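Local coordinates for protein telomere length regulator taz1 (Schizosaccharomyces pombe, PDB 4ZMK) that binds double-stranded telomeric DNA and regulates telomere length and function, this chain being the domain through which it forms homodimers, at residues I34-L38 and Q49-S54. Residues are numbered along the deposited sequence; the frame is centred on the assembly and turned at random. Where two conformers were deposited one is given.
Sequences ITGLL and QARDFS
Ile34, Leu37 and Leu38 pack against Ala50, Phe53 and Ser54 in a van der Waals contact of mainly aliphatic and aromatic groups, with no hydrogen bond across it. The CA atoms come nearest at Ile34 and Ala50, 5.4 Å apart, and the small CB of Ala50 receives CD2 of Leu38 at 3.7 Å. Leu37 CD1 touches three residues: it lies 3.6 Å from Phe53 CE1, near Ala50 N, and 4.0 Å from Gln49 CG, the Leu37 side chain being set roughly perpendicular to that of Phe53. That CG in turn sits over the rim of one face of the Phe53 ring. The side chains of Ile34 and Phe53 lie alongside each other, pointing opposite ways; Ile34 CG1 lies at the edge of the Phe53 ring, near its plane, and 3.6 Å from Phe53 CB. With CD1 extended away from CA (chi2 169°), Ile34 reaches the backbone of Ser54, 3.8 Å from its N. The Ser54 hydroxyl serves the dimer instead, hydrogen-bonded to Thr35 of the second subunit, whose Ser54 also packs on Ile34. The segments of helices 20-40 and 44-70 run nearly antiparallel at 165°, their axes 9.4 Å apart: a helical hairpin that pairs with its copy in the Taz1 dimerization domain.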
ATOM      1  N   ILE A  34       3.611   7.149  -3.852  1.00 13.81           N
ATOM      2  CA  ILE A  34       4.213   6.160  -4.750  1.00 12.67           C
ATOM      3  C   ILE A  34       3.687   6.317  -6.179  1.00 13.31           C
ATOM      4  O   ILE A  34       4.456   6.309  -7.136  1.00 19.39           O
ATOM      5  CB  ILE A  34       3.939   4.717  -4.247  1.00 12.69           C
ATOM      6  CG1 ILE A  34       4.702   4.461  -2.956  1.00 11.39           C
ATOM      7  CG2 ILE A  34       4.306   3.670  -5.286  1.00 11.78           C
ATOM      8  CD1 ILE A  34       4.275   3.187  -2.268  1.00 10.66           C
ATOM      9  N   THR A  35       2.372   6.442  -6.315  1.00 16.45           N
ATOM     10  CA  THR A  35       1.754   6.710  -7.611  1.00 15.87           C
ATOM     11  C   THR A  35       2.335   7.968  -8.249  1.00 15.48           C
ATOM     12  O   THR A  35       2.635   7.996  -9.440  1.00 18.40           O
ATOM     13  CB  THR A  35       0.229   6.867  -7.482  1.00 14.21           C
ATOM     14  OG1 THR A  35      -0.317   5.672  -6.930  1.00 14.93           O
ATOM     15  CG2 THR A  35      -0.410   7.105  -8.829  1.00 15.42           C
ATOM     16  N   GLY A  36       2.504   9.007  -7.444  1.00 18.52           N
ATOM     17  CA  GLY A  36       3.047  10.257  -7.935  1.00 17.19           C
ATOM     18  C   GLY A  36       4.459  10.103  -8.457  1.00 17.78           C
ATOM     19  O   GLY A  36       4.777  10.612  -9.526  1.00 28.10           O
ATOM     20  N   LEU A  37       5.306   9.412  -7.703  1.00 16.92           N
ATOM     21  CA  LEU A  37       6.663   9.155  -8.155  1.00 17.61           C
ATOM     22  C   LEU A  37       6.644   8.438  -9.500  1.00 18.08           C
ATOM     23  O   LEU A  37       7.309   8.856 -10.443  1.00 30.92           O
ATOM     24  CB  LEU A  37       7.442   8.342  -7.125  1.00 16.67           C
ATOM     25  CG  LEU A  37       7.926   9.118  -5.905  1.00 16.88           C
ATOM     26  CD1 LEU A  37       8.973   8.321  -5.146  1.00 19.59           C
ATOM     27  CD2 LEU A  37       8.496  10.447  -6.322  1.00 18.65           C
ATOM     28  N   LEU A  38       5.833   7.392  -9.595  1.00 18.47           N
ATOM     29  CA  LEU A  38       5.766   6.571 -10.798  1.00 19.22           C
ATOM     30  C   LEU A  38       5.046   7.242 -11.966  1.00 23.70           C
ATOM     31  O   LEU A  38       4.962   6.676 -13.048  1.00 37.12           O
ATOM     32  CB  LEU A  38       5.084   5.245 -10.476  1.00 16.30           C
ATOM     33  CG  LEU A  38       5.801   4.488  -9.375  1.00 15.22           C
ATOM     34  CD1 LEU A  38       5.039   3.228  -9.018  1.00 14.18           C
ATOM     35  CD2 LEU A  38       7.216   4.179  -9.834  1.00 16.09           C
ATOM     36  N   GLN A  49      13.375   4.958  -5.450  1.00 18.35           N
ATOM     37  CA  GLN A  49      12.808   5.628  -4.297  1.00 17.69           C
ATOM     38  C   GLN A  49      11.394   5.105  -4.055  1.00 15.98           C
ATOM     39  O   GLN A  49      11.005   4.865  -2.914  1.00 18.73           O
ATOM     40  CB  GLN A  49      12.811   7.142  -4.491  1.00 18.73           C
ATOM     41  CG  GLN A  49      12.432   7.926  -3.246  1.00 21.11           C
ATOM     42  CD  GLN A  49      13.333   7.612  -2.062  1.00 20.92           C
ATOM     43  OE1 GLN A  49      14.500   7.992  -2.037  1.00 21.85           O
ATOM     44  NE2 GLN A  49      12.790   6.910  -1.077  1.00 17.87           N
ATOM     45  N   ALA A  50      10.638   4.924  -5.136  1.00 15.64           N
ATOM     46  CA  ALA A  50       9.290   4.354  -5.082  1.00 14.33           C
ATOM     47  C   ALA A  50       9.314   2.928  -4.517  1.00 15.17           C
ATOM     48  O   ALA A  50       8.430   2.541  -3.749  1.00 16.17           O
ATOM     49  CB  ALA A  50       8.646   4.372  -6.472  1.00 14.59           C
ATOM     50  N   ARG A  51      10.332   2.159  -4.906  1.00 14.23           N
ATOM     51  CA  ARG A  51      10.529   0.820  -4.373  0.50 13.89           C
ATOM     52  C   ARG A  51      10.846   0.853  -2.872  1.00 16.35           C
ATOM     53  O   ARG A  51      10.382   0.001  -2.123  1.00 21.96           O
ATOM     54  CB  ARG A  51      11.643   0.107  -5.135  0.50 15.00           C
ATOM     55  CG  ARG A  51      11.935  -1.285  -4.629  0.50 22.42           C
ATOM     56  CD  ARG A  51      13.251  -1.806  -5.188  0.50 31.79           C
ATOM     57  NE  ARG A  51      14.306  -0.796  -5.140  0.50 36.16           N
ATOM     58  CZ  ARG A  51      14.945  -0.440  -4.033  0.50 35.24           C
ATOM     59  NH1 ARG A  51      14.636  -1.015  -2.877  0.50 39.75           N
ATOM     60  NH2 ARG A  51      15.890   0.490  -4.080  0.50 28.86           N
ATOM     61  N   ASP A  52      11.632   1.835  -2.431  1.00 14.53           N
ATOM     62  CA  ASP A  52      11.883   1.996  -0.999  1.00 14.66           C
ATOM     63  C   ASP A  52      10.592   2.333  -0.266  1.00 13.64           C
ATOM     64  O   ASP A  52      10.326   1.798   0.805  1.00 18.93           O
ATOM     65  CB  ASP A  52      12.926   3.089  -0.720  1.00 16.00           C
ATOM     66  CG  ASP A  52      14.337   2.667  -1.102  1.00 25.99           C
ATOM     67  OD1 ASP A  52      14.550   1.483  -1.437  1.00 28.41           O
ATOM     68  OD2 ASP A  52      15.247   3.518  -1.058  1.00 27.06           O
ATOM     69  N   PHE A  53       9.802   3.241  -0.832  1.00 14.82           N
ATOM     70  CA  PHE A  53       8.506   3.591  -0.256  1.00 12.54           C
ATOM     71  C   PHE A  53       7.609   2.352  -0.091  1.00 11.62           C
ATOM     72  O   PHE A  53       7.048   2.113   0.975  1.00 15.10           O
ATOM     73  CB  PHE A  53       7.775   4.633  -1.124  1.00 12.54           C
ATOM     74  CG  PHE A  53       8.303   6.038  -0.987  1.00 13.58           C
ATOM     75  CD1 PHE A  53       7.796   7.058  -1.774  1.00 13.97           C
ATOM     76  CD2 PHE A  53       9.300   6.340  -0.077  1.00 16.06           C
ATOM     77  CE1 PHE A  53       8.277   8.352  -1.659  1.00 16.93           C
ATOM     78  CE2 PHE A  53       9.784   7.638   0.045  1.00 19.64           C
ATOM     79  CZ  PHE A  53       9.276   8.644  -0.748  1.00 16.03           C
ATOM     80  N   SER A  54       7.476   1.576  -1.162  1.00 12.83           N
ATOM     81  CA  SER A  54       6.602   0.407  -1.183  0.50 14.07           C
ATOM     82  C   SER A  54       7.004  -0.621  -0.132  1.00 12.22           C
ATOM     83  O   SER A  54       6.180  -1.123   0.616  1.00 13.53           O
ATOM     84  CB  SER A  54       6.618  -0.228  -2.573  0.50 14.15           C
ATOM     85  OG  SER A  54       5.727  -1.325  -2.650  0.50 17.66           O
TER